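Local coordinates for ABC transporter periplasmic peptide-binding protein (Pseudoalteromonas, PDB 4QFK), which probably binds dipeptides or other short peptides in the periplasm and delivers them to an ABC transporter for uptake, at residues E77-W82 / F93-G98; S375-P380 / V410-N415; T416-I421 / V429-A434. All blocks are in the same frame, centred on the assembly; numbering follows the deposited sequence.

Interaction 1. Residues E77-W82 / F93-G98; sequences ELATDW and FTLRKG
Thr80 and Asp81 both face Thr94, a classic beta bulge that puts one extra residue into the first strand of the antiparallel hairpin 79-84/90-95. Both polar groups of the Thr94 backbone are used across it: Thr80 N donates to Thr94 O at 2.9 Å, and Thr94 N donates to Asp81 O at 2.7 Å. Beyond the bulge Ala79 pairs with Leu95, and Arg96 N reaches Leu78 O with an N-H...O angle of 157°, so the two chains stay joined past the end of the regular ladder.

The side chains of Ala79, Trp82, Phe93 and Leu95 lie on one face of the hairpin. There Phe93 CD2 touches the Trp82 methylene, CB at 3.7 Å, and, a little farther off, the methyl of Ala79, while helix 174-177 packs against Phe93 through Phe174 and Leu175. Asp81 and Thr94 occupy the other face and touch through their CB atoms. Thr80 has OG1 between its own N and carbonyl carbon (chi1 51°), which leaves CG2 anti to the carbonyl carbon, beside the backbone N, where it lies 3.4 Å from Arg96 CG; the two side chains meet at about a right angle. A glycine here would probably cost Arg96 this methyl contact and leave a gap beside its CG. The arginine chain then bends at chi3, and a water in the plane of its guanidinium bridges the segments, accepting from Arg96 NH2 at 2.7 Å and donating to Glu77 O at 3.0 Å.

Interaction 2. Residues S375-P380 / V410-N415; sequences SIWAMP and VEYEWN
Val410 has CG1 opposite its backbone N (chi1 166°), and Trp377 holds its indole beside its own N, anti to the carbonyl carbon; with these torsions the two side chains run alongside each other in the same direction. The valine methyl CG1 sits over the indole, 3.6 Å from the centroid of the five-membered ring and only 10° off the ring normal, a CH-pi contact. Its other methyl, CG2, leans on Ser375 CB. Farther out along the indole, Tyr412 presents the edge of its ring to the six-membered ring in an offset edge-to-face pair, the planes inclined at 66° and Tyr412 CE2 3.6 Å from Trp377 CH2.

Beneath these side chains the backbones form a parallel bridge between Trp377 and Val410. Val410 N donates to Ile376 O at 3.1 Å and Ala378 N to Val410 O at 2.7 Å. Past the bridge the two chains no longer pair with each other, though Met379 still bonds to Leu430 of the next strand, and Pro380 takes up the contact: its CG abuts the edge of the Trp414 indole, 3.6 Å from Trp414 CE3, and also presses on Tyr412 O. Glu413, the N-cap of the helix that follows, accepts through OE2 from Asn415 N at 2.8 Å, a capping bond within 410-415.

The contact thus joins strand 372-378 to strand 405-410, the outermost strand at this end of the mixed sheet, and to the turn leading into helix 414-422. That helix packs on Trp377 through Phe417 and Ile421, while helix 389-401 lies against Ile376 and Ala378.

Interaction 3. Residues T416-I421 / V429-A434; sequences TFIQRI and VLLGWA
Helix 416-421 crosses strand 429-434 at 108°, their axes 11.4 Å apart, a helix packed on one side of the mixed sheet of this periplasmic binding protein. At that separation the junction is made by side chains, and all of those that meet are apolar. Val429 and Leu431 point toward the helix, while Leu430 between them points to the other side of the sheet, where helix 389-401 covers it.

Phe417 carries its ring opposite the backbone N (chi1 173°), which sends it out from the helix to the strand. Its CZ comes within 3.5 Å of Val429 CG2, the two side chains lying aslant. One turn later, Ile421 lays CG1 over one face of that same ring, offset toward the rim and 4.0 Å above its plane, so both side chains reach Val429 CG2 together. Leu431 fills in alongside: its CD2 methyl is shared by Phe417 CE2, Ile418 CD1 and Ile421 CG2, all at 4.2 to 4.3 Å. Trp377 of the adjoining strand also packs against Phe417 and Ile421. Ile421 and Val429 approach tip to tip, with Ile421 CD1 3.7 Å from Val429 CG2.

Overall arrangement
Interactions 2 and 3 are neighbours, about 7 Å apart between centres, and share helix 414-422 and the mixed sheet. Strands 372-378 and 428-434 lie side by side there, with Trp377 O 2.8 Å from Leu430 N, a probable hydrogen bond. Interaction 3 is the buried contact and wholly apolar; interaction 2, at the sheet's margin, is partly buried and mixes backbone bonds with aromatic, CH-pi and proline packing. Interaction 1 belongs to a separate four-stranded antiparallel sheet on the opposite side of the chain's centre, about 29 Å from interaction 2 and 21 Å from interaction 3 between nearest atoms. Also partly buried, it combines backbone hydrogen bonds and a bridging water with a small apolar cluster.

Interaction 1. Residues E77-W82 / F93-G98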
loop_
_atom_site.group_PDB
_atom_site.type_symbol
_atom_site.label_atom_id
_atom_site.label_comp_id
_atom_site.label_asym_id
_atom_site.label_seq_id
_atom_site.Cartn_x
_atom_site.Cartn_y
_atom_site.Cartn_z
ATOM N N GLU A 77 -19.065 7.191 1.166
ATOM C CA GLU A 77 -19.194 6.727 -0.203
ATOM C C GLU A 77 -20.495 5.969 -0.408
ATOM O O GLU A 77 -21.517 6.571 -0.698
ATOM C CB GLU A 77 -18.019 5.836 -0.620
ATOM C CG GLU A 77 -16.642 6.467 -0.474
ATOM C CD GLU A 77 -16.462 7.736 -1.290
ATOM O OE1 GLU A 77 -17.194 7.939 -2.273
ATOM O OE2 GLU A 77 -15.585 8.540 -0.938
ATOM N N LEU A 78 -20.466 4.655 -0.230
ATOM C CA LEU A 78 -21.676 3.854 -0.329
ATOM C C LEU A 78 -22.374 3.865 1.033
ATOM O O LEU A 78 -23.569 3.627 1.122
ATOM C CB LEU A 78 -21.386 2.421 -0.773
ATOM C CG LEU A 78 -21.251 2.156 -2.274
ATOM C CD1 LEU A 78 -21.185 0.669 -2.552
ATOM C CD2 LEU A 78 -22.365 2.803 -3.078
ATOM N N ALA A 79 -21.609 4.137 2.086
ATOM C CA ALA A 79 -22.159 4.355 3.425
ATOM C C ALA A 79 -22.310 5.849 3.658
ATOM O O ALA A 79 -21.394 6.625 3.381
ATOM C CB ALA A 79 -21.279 3.750 4.490
ATOM N N THR A 80 -23.474 6.260 4.143
ATOM C CA THR A 80 -23.696 7.672 4.407
ATOM C C THR A 80 -23.311 7.969 5.845
ATOM O O THR A 80 -22.947 9.087 6.187
ATOM C CB THR A 80 -25.154 8.060 4.154
ATOM O OG1 THR A 80 -26.008 7.157 4.863
ATOM C CG2 THR A 80 -25.460 7.946 2.680
ATOM N N ASP A 81 -23.359 6.936 6.676
ATOM C CA ASP A 81 -23.112 7.094 8.096
ATOM C C ASP A 81 -22.443 5.863 8.683
ATOM O O ASP A 81 -22.740 4.738 8.287
ATOM C CB ASP A 81 -24.438 7.331 8.801
ATOM C CG ASP A 81 -24.392 8.516 9.708
ATOM O OD1 ASP A 81 -23.698 9.492 9.350
ATOM O OD2 ASP A 81 -25.047 8.472 10.776
ATOM N N TRP A 82 -21.542 6.069 9.629
ATOM C CA TRP A 82 -20.950 4.942 10.344
ATOM C C TRP A 82 -20.770 5.298 11.823
ATOM O O TRP A 82 -20.363 6.411 12.173
ATOM C CB TRP A 82 -19.621 4.513 9.720
ATOM C CG TRP A 82 -18.662 5.627 9.653
ATOM C CD1 TRP A 82 -17.655 5.897 10.528
ATOM C CD2 TRP A 82 -18.639 6.667 8.675
ATOM N NE1 TRP A 82 -16.999 7.044 10.151
ATOM C CE2 TRP A 82 -17.584 7.535 9.014
ATOM C CE3 TRP A 82 -19.415 6.952 7.546
ATOM C CZ2 TRP A 82 -17.273 8.659 8.260
ATOM C CZ3 TRP A 82 -19.108 8.077 6.798
ATOM C CH2 TRP A 82 -18.048 8.918 7.161
ATOM N N PHE A 93 -22.993 0.700 9.715
ATOM C CA PHE A 93 -23.018 1.549 8.524
ATOM C C PHE A 93 -24.460 1.767 8.055
ATOM O O PHE A 93 -25.219 0.816 7.866
ATOM C CB PHE A 93 -22.190 0.924 7.384
ATOM C CG PHE A 93 -20.721 0.712 7.714
ATOM C CD1 PHE A 93 -20.293 -0.447 8.346
ATOM C CD2 PHE A 93 -19.782 1.662 7.391
ATOM C CE1 PHE A 93 -18.960 -0.647 8.647
ATOM C CE2 PHE A 93 -18.450 1.469 7.685
ATOM C CZ PHE A 93 -18.039 0.310 8.317
ATOM N N THR A 94 -24.845 3.024 7.888
ATOM C CA THR A 94 -26.098 3.337 7.236
ATOM C C THR A 94 -25.755 3.444 5.764
ATOM O O THR A 94 -24.685 3.945 5.419
ATOM C CB THR A 94 -26.665 4.658 7.751
ATOM O OG1 THR A 94 -26.869 4.557 9.163
ATOM C CG2 THR A 94 -27.997 4.970 7.085
ATOM N N LEU A 95 -26.643 2.981 4.892
ATOM C CA LEU A 95 -26.295 2.847 3.478
ATOM C C LEU A 95 -27.076 3.760 2.518
ATOM O O LEU A 95 -28.299 3.859 2.588
ATOM C CB LEU A 95 -26.407 1.375 3.033
ATOM C CG LEU A 95 -25.579 0.347 3.811
ATOM C CD1 LEU A 95 -25.960 -1.078 3.455
ATOM C CD2 LEU A 95 -24.084 0.566 3.594
ATOM N N ARG A 96 -26.346 4.390 1.597
ATOM C CA ARG A 96 -26.934 5.202 0.540
ATOM C C ARG A 96 -28.135 4.507 -0.105
ATOM O O ARG A 96 -28.072 3.328 -0.431
ATOM C CB ARG A 96 -25.885 5.502 -0.545
ATOM C CG ARG A 96 -25.397 6.933 -0.569
ATOM C CD ARG A 96 -24.850 7.355 -1.915
ATOM N NE ARG A 96 -25.741 8.317 -2.555
ATOM C CZ ARG A 96 -25.600 9.638 -2.447
ATOM N NH1 ARG A 96 -26.452 10.460 -3.052
ATOM N NH2 ARG A 96 -24.590 10.137 -1.743
ATOM N N LYS A 97 -29.226 5.241 -0.291
ATOM C CA LYS A 97 -30.367 4.729 -1.035
ATOM C C LYS A 97 -30.202 5.021 -2.522
ATOM O O LYS A 97 -29.448 5.908 -2.910
ATOM C CB LYS A 97 -31.671 5.358 -0.526
ATOM C CG LYS A 97 -32.220 4.718 0.755
ATOM C CD LYS A 97 -33.590 4.058 0.508
ATOM C CE LYS A 97 -33.642 3.344 -0.869
ATOM N NZ LYS A 97 -34.990 2.778 -1.256
ATOM N N GLY A 98 -30.896 4.256 -3.355
ATOM C CA GLY A 98 -31.007 4.587 -4.761
ATOM C C GLY A 98 -29.803 4.198 -5.591
ATOM O O GLY A 98 -29.686 4.617 -6.750
HETATM O O HOH W 1 -22.453 9.410 -0.181
#

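Interaction 2. Residues S375-P380 / V410-N415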
loop_
_atom_site.group_PDB
_atom_site.type_symbol
_atom_site.label_atom_id
_atom_site.label_comp_id
_atom_site.label_asym_id
_atom_site.label_seq_id
_atom_site.Cartn_x
_atom_site.Cartn_y
_atom_site.Cartn_z
ATOM N N SER A 375 25.972 -10.252 9.208
ATOM C CA SER A 375 25.294 -10.497 7.957
ATOM C C SER A 375 24.167 -9.468 7.758
ATOM O O SER A 375 23.507 -9.045 8.712
ATOM C CB SER A 375 24.765 -11.931 7.931
ATOM O OG SER A 375 23.854 -12.120 8.994
ATOM N N ILE A 376 23.986 -9.053 6.514
ATOM C CA ILE A 376 22.906 -8.166 6.124
ATOM C C ILE A 376 21.968 -8.977 5.254
ATOM O O ILE A 376 22.351 -9.419 4.177
ATOM C CB ILE A 376 23.450 -6.959 5.330
ATOM C CG1 ILE A 376 24.273 -6.045 6.257
ATOM C CG2 ILE A 376 22.346 -6.223 4.653
ATOM C CD1 ILE A 376 24.901 -4.824 5.582
ATOM N N TRP A 377 20.750 -9.215 5.741
ATOM C CA TRP A 377 19.769 -9.970 4.970
ATOM C C TRP A 377 19.203 -9.053 3.896
ATOM O O TRP A 377 18.778 -7.934 4.198
ATOM C CB TRP A 377 18.651 -10.544 5.865
ATOM C CG TRP A 377 19.106 -11.639 6.821
ATOM C CD1 TRP A 377 20.287 -11.691 7.510
ATOM C CD2 TRP A 377 18.395 -12.837 7.170
ATOM N NE1 TRP A 377 20.352 -12.832 8.262
ATOM C CE2 TRP A 377 19.198 -13.548 8.084
ATOM C CE3 TRP A 377 17.153 -13.366 6.812
ATOM C CZ2 TRP A 377 18.803 -14.759 8.638
ATOM C CZ3 TRP A 377 16.761 -14.561 7.373
ATOM C CH2 TRP A 377 17.584 -15.248 8.272
ATOM N N ALA A 378 19.229 -9.519 2.647
ATOM C CA ALA A 378 18.742 -8.746 1.516
ATOM C C ALA A 378 17.416 -9.308 1.067
ATOM O O ALA A 378 17.350 -10.459 0.656
ATOM C CB ALA A 378 19.746 -8.792 0.359
ATOM N N MET A 379 16.355 -8.511 1.149
ATOM C CA MET A 379 15.079 -8.956 0.623
ATOM C C MET A 379 15.218 -9.396 -0.846
ATOM O O MET A 379 15.830 -8.712 -1.664
ATOM C CB MET A 379 14.000 -7.889 0.794
ATOM C CG MET A 379 14.226 -6.638 -0.006
ATOM S SD MET A 379 12.869 -5.471 0.241
ATOM C CE MET A 379 13.781 -4.015 0.683
ATOM N N PRO A 380 14.649 -10.561 -1.173
ATOM C CA PRO A 380 14.771 -11.208 -2.486
ATOM C C PRO A 380 13.983 -10.549 -3.626
ATOM O O PRO A 380 14.221 -10.886 -4.793
ATOM C CB PRO A 380 14.213 -12.612 -2.232
ATOM C CG PRO A 380 13.278 -12.442 -1.064
ATOM C CD PRO A 380 13.905 -11.385 -0.202
ATOM N N VAL A 410 22.966 -12.200 3.081
ATOM C CA VAL A 410 22.058 -13.327 3.182
ATOM C C VAL A 410 20.815 -13.092 2.335
ATOM O O VAL A 410 20.145 -12.076 2.480
ATOM C CB VAL A 410 21.636 -13.570 4.645
ATOM C CG1 VAL A 410 20.446 -14.499 4.710
ATOM C CG2 VAL A 410 22.805 -14.134 5.457
ATOM N N GLU A 411 20.507 -14.040 1.460
ATOM C CA GLU A 411 19.340 -13.940 0.591
ATOM C C GLU A 411 18.590 -15.278 0.561
ATOM O O GLU A 411 19.173 -16.317 0.244
ATOM C CB GLU A 411 19.789 -13.529 -0.818
ATOM C CG GLU A 411 18.663 -13.255 -1.806
ATOM C CD GLU A 411 19.124 -12.463 -3.038
ATOM O OE1 GLU A 411 20.302 -12.584 -3.460
ATOM O OE2 GLU A 411 18.292 -11.699 -3.575
ATOM N N TYR A 412 17.313 -15.252 0.928
ATOM C CA TYR A 412 16.430 -16.411 0.812
ATOM C C TYR A 412 15.233 -16.046 -0.060
ATOM O O TYR A 412 14.914 -14.866 -0.234
ATOM C CB TYR A 412 15.870 -16.831 2.172
ATOM C CG TYR A 412 16.847 -17.407 3.166
ATOM C CD1 TYR A 412 17.482 -18.621 2.937
ATOM C CD2 TYR A 412 17.098 -16.755 4.362
ATOM C CE1 TYR A 412 18.370 -19.142 3.866
ATOM C CE2 TYR A 412 17.972 -17.278 5.294
ATOM C CZ TYR A 412 18.600 -18.462 5.043
ATOM O OH TYR A 412 19.462 -18.959 5.972
ATOM N N GLU A 413 14.550 -17.062 -0.575
ATOM C CA GLU A 413 13.297 -16.857 -1.292
ATOM C C GLU A 413 12.263 -16.228 -0.366
ATOM O O GLU A 413 12.236 -16.511 0.834
ATOM C CB GLU A 413 12.788 -18.184 -1.870
ATOM C CG GLU A 413 11.277 -18.267 -2.095
ATOM C CD GLU A 413 10.527 -18.827 -0.889
ATOM O OE1 GLU A 413 11.084 -19.717 -0.200
ATOM O OE2 GLU A 413 9.385 -18.369 -0.631
ATOM N N TRP A 414 11.404 -15.394 -0.941
ATOM C CA TRP A 414 10.548 -14.490 -0.181
ATOM C C TRP A 414 9.890 -15.034 1.091
ATOM O O TRP A 414 10.101 -14.495 2.194
ATOM C CB TRP A 414 9.464 -13.889 -1.069
ATOM C CG TRP A 414 8.633 -12.924 -0.314
ATOM C CD1 TRP A 414 7.372 -13.124 0.178
ATOM C CD2 TRP A 414 9.020 -11.613 0.092
ATOM N NE1 TRP A 414 6.943 -12.005 0.847
ATOM C CE2 TRP A 414 7.936 -11.059 0.803
ATOM C CE3 TRP A 414 10.176 -10.844 -0.089
ATOM C CZ2 TRP A 414 7.974 -9.763 1.338
ATOM C CZ3 TRP A 414 10.214 -9.553 0.441
ATOM C CH2 TRP A 414 9.119 -9.029 1.144
ATOM N N ASN A 415 9.069 -16.070 0.938
ATOM C CA ASN A 415 8.245 -16.530 2.050
ATOM C C ASN A 415 9.058 -17.034 3.240
ATOM O O ASN A 415 8.679 -16.814 4.397
ATOM C CB ASN A 415 7.240 -17.582 1.583
ATOM C CG ASN A 415 6.183 -17.001 0.660
ATOM O OD1 ASN A 415 5.548 -15.990 0.980
ATOM N ND2 ASN A 415 5.998 -17.628 -0.497
#

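Interaction 3. Residues T416-I421 / V429-A434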
loop_
_atom_site.group_PDB
_atom_site.type_symbol
_atom_site.label_atom_id
_atom_site.label_comp_id
_atom_site.label_asym_id
_atom_site.label_seq_id
_atom_site.Cartn_x
_atom_site.Cartn_y
_atom_site.Cartn_z
ATOM N N THR A 416 10.173 -17.700 2.944
ATOM C CA THR A 416 11.083 -18.197 3.971
ATOM C C THR A 416 11.894 -17.039 4.550
ATOM O O THR A 416 12.262 -17.028 5.735
ATOM C CB THR A 416 12.038 -19.266 3.396
ATOM O OG1 THR A 416 11.272 -20.379 2.905
ATOM C CG2 THR A 416 13.007 -19.752 4.466
ATOM N N PHE A 417 12.162 -16.055 3.700
ATOM C CA PHE A 417 12.865 -14.869 4.138
ATOM C C PHE A 417 12.029 -14.139 5.188
ATOM O O PHE A 417 12.527 -13.790 6.260
ATOM C CB PHE A 417 13.154 -13.974 2.940
ATOM C CG PHE A 417 13.726 -12.640 3.298
ATOM C CD1 PHE A 417 15.084 -12.485 3.484
ATOM C CD2 PHE A 417 12.901 -11.531 3.431
ATOM C CE1 PHE A 417 15.617 -11.247 3.809
ATOM C CE2 PHE A 417 13.430 -10.300 3.756
ATOM C CZ PHE A 417 14.790 -10.161 3.944
ATOM N N ILE A 418 10.751 -13.937 4.894
ATOM C CA ILE A 418 9.881 -13.214 5.814
ATOM C C ILE A 418 9.611 -13.977 7.114
ATOM O O ILE A 418 9.447 -13.363 8.164
ATOM C CB ILE A 418 8.559 -12.785 5.147
ATOM C CG1 ILE A 418 8.815 -11.623 4.191
ATOM C CG2 ILE A 418 7.561 -12.301 6.191
ATOM C CD1 ILE A 418 9.097 -10.305 4.910
ATOM N N GLN A 419 9.572 -15.304 7.053
ATOM C CA GLN A 419 9.353 -16.092 8.259
ATOM C C GLN A 419 10.554 -15.951 9.184
ATOM O O GLN A 419 10.401 -15.696 10.375
ATOM C CB GLN A 419 9.136 -17.576 7.943
ATOM C CG GLN A 419 10.423 -18.311 7.577
ATOM C CD GLN A 419 10.445 -19.777 8.006
ATOM O OE1 GLN A 419 10.304 -20.100 9.197
ATOM N NE2 GLN A 419 10.644 -20.673 7.033
ATOM N N ARG A 420 11.750 -16.125 8.631
ATOM C CA ARG A 420 12.967 -16.045 9.430
ATOM C C ARG A 420 13.224 -14.655 10.012
ATOM O O ARG A 420 13.727 -14.528 11.127
ATOM C CB ARG A 420 14.162 -16.554 8.627
ATOM C CG ARG A 420 14.065 -18.039 8.366
ATOM C CD ARG A 420 15.198 -18.587 7.492
ATOM N NE ARG A 420 14.823 -19.882 6.927
ATOM C CZ ARG A 420 15.686 -20.800 6.513
ATOM N NH1 ARG A 420 16.983 -20.570 6.603
ATOM N NH2 ARG A 420 15.249 -21.952 6.013
ATOM N N ILE A 421 12.874 -13.614 9.265
ATOM C CA ILE A 421 12.926 -12.270 9.815
ATOM C C ILE A 421 11.899 -12.194 10.951
ATOM O O ILE A 421 12.170 -11.652 12.034
ATOM C CB ILE A 421 12.646 -11.204 8.747
ATOM C CG1 ILE A 421 13.780 -11.171 7.718
ATOM C CG2 ILE A 421 12.490 -9.835 9.399
ATOM C CD1 ILE A 421 15.146 -10.903 8.317
ATOM N N VAL A 429 18.773 -6.372 8.371
ATOM C CA VAL A 429 17.949 -6.696 7.214
ATOM C C VAL A 429 17.567 -5.442 6.449
ATOM O O VAL A 429 17.138 -4.435 7.036
ATOM C CB VAL A 429 16.681 -7.469 7.635
ATOM C CG1 VAL A 429 15.851 -6.643 8.633
ATOM C CG2 VAL A 429 15.839 -7.866 6.414
ATOM N N LEU A 430 17.784 -5.498 5.138
ATOM C CA LEU A 430 17.306 -4.476 4.231
ATOM C C LEU A 430 15.944 -4.923 3.795
ATOM O O LEU A 430 15.779 -5.975 3.156
ATOM C CB LEU A 430 18.218 -4.347 3.023
ATOM C CG LEU A 430 19.645 -3.893 3.335
ATOM C CD1 LEU A 430 20.478 -4.003 2.074
ATOM C CD2 LEU A 430 19.658 -2.457 3.924
ATOM N N LEU A 431 14.962 -4.116 4.157
ATOM C CA LEU A 431 13.580 -4.449 3.934
ATOM C C LEU A 431 12.825 -3.136 3.876
ATOM O O LEU A 431 13.426 -2.056 3.812
ATOM C CB LEU A 431 13.087 -5.326 5.074
ATOM C CG LEU A 431 11.734 -6.029 5.054
ATOM C CD1 LEU A 431 11.324 -6.509 3.674
ATOM C CD2 LEU A 431 11.771 -7.180 6.059
ATOM N N GLY A 432 11.510 -3.208 3.898
ATOM C CA GLY A 432 10.751 -1.988 3.804
ATOM C C GLY A 432 9.263 -2.160 3.916
ATOM O O GLY A 432 8.753 -3.249 4.157
ATOM N N TRP A 433 8.566 -1.052 3.725
ATOM C CA TRP A 433 7.146 -1.009 3.977
ATOM C C TRP A 433 6.472 -0.025 3.032
ATOM O O TRP A 433 6.973 1.063 2.768
ATOM C CB TRP A 433 6.868 -0.663 5.455
ATOM C CG TRP A 433 5.401 -0.723 5.861
ATOM C CD1 TRP A 433 4.593 0.336 6.152
ATOM C CD2 TRP A 433 4.587 -1.895 6.019
ATOM N NE1 TRP A 433 3.332 -0.097 6.483
ATOM C CE2 TRP A 433 3.298 -1.461 6.408
ATOM C CE3 TRP A 433 4.819 -3.266 5.874
ATOM C CZ2 TRP A 433 2.251 -2.345 6.650
ATOM C CZ3 TRP A 433 3.773 -4.146 6.116
ATOM C CH2 TRP A 433 2.505 -3.681 6.501
ATOM N N ALA A 434 5.346 -0.467 2.501
ATOM C CA ALA A 434 4.467 0.339 1.674
ATOM C C ALA A 434 3.211 0.335 2.486
ATOM O O ALA A 434 2.693 -0.733 2.826
ATOM C CB ALA A 434 4.224 -0.351 0.337
#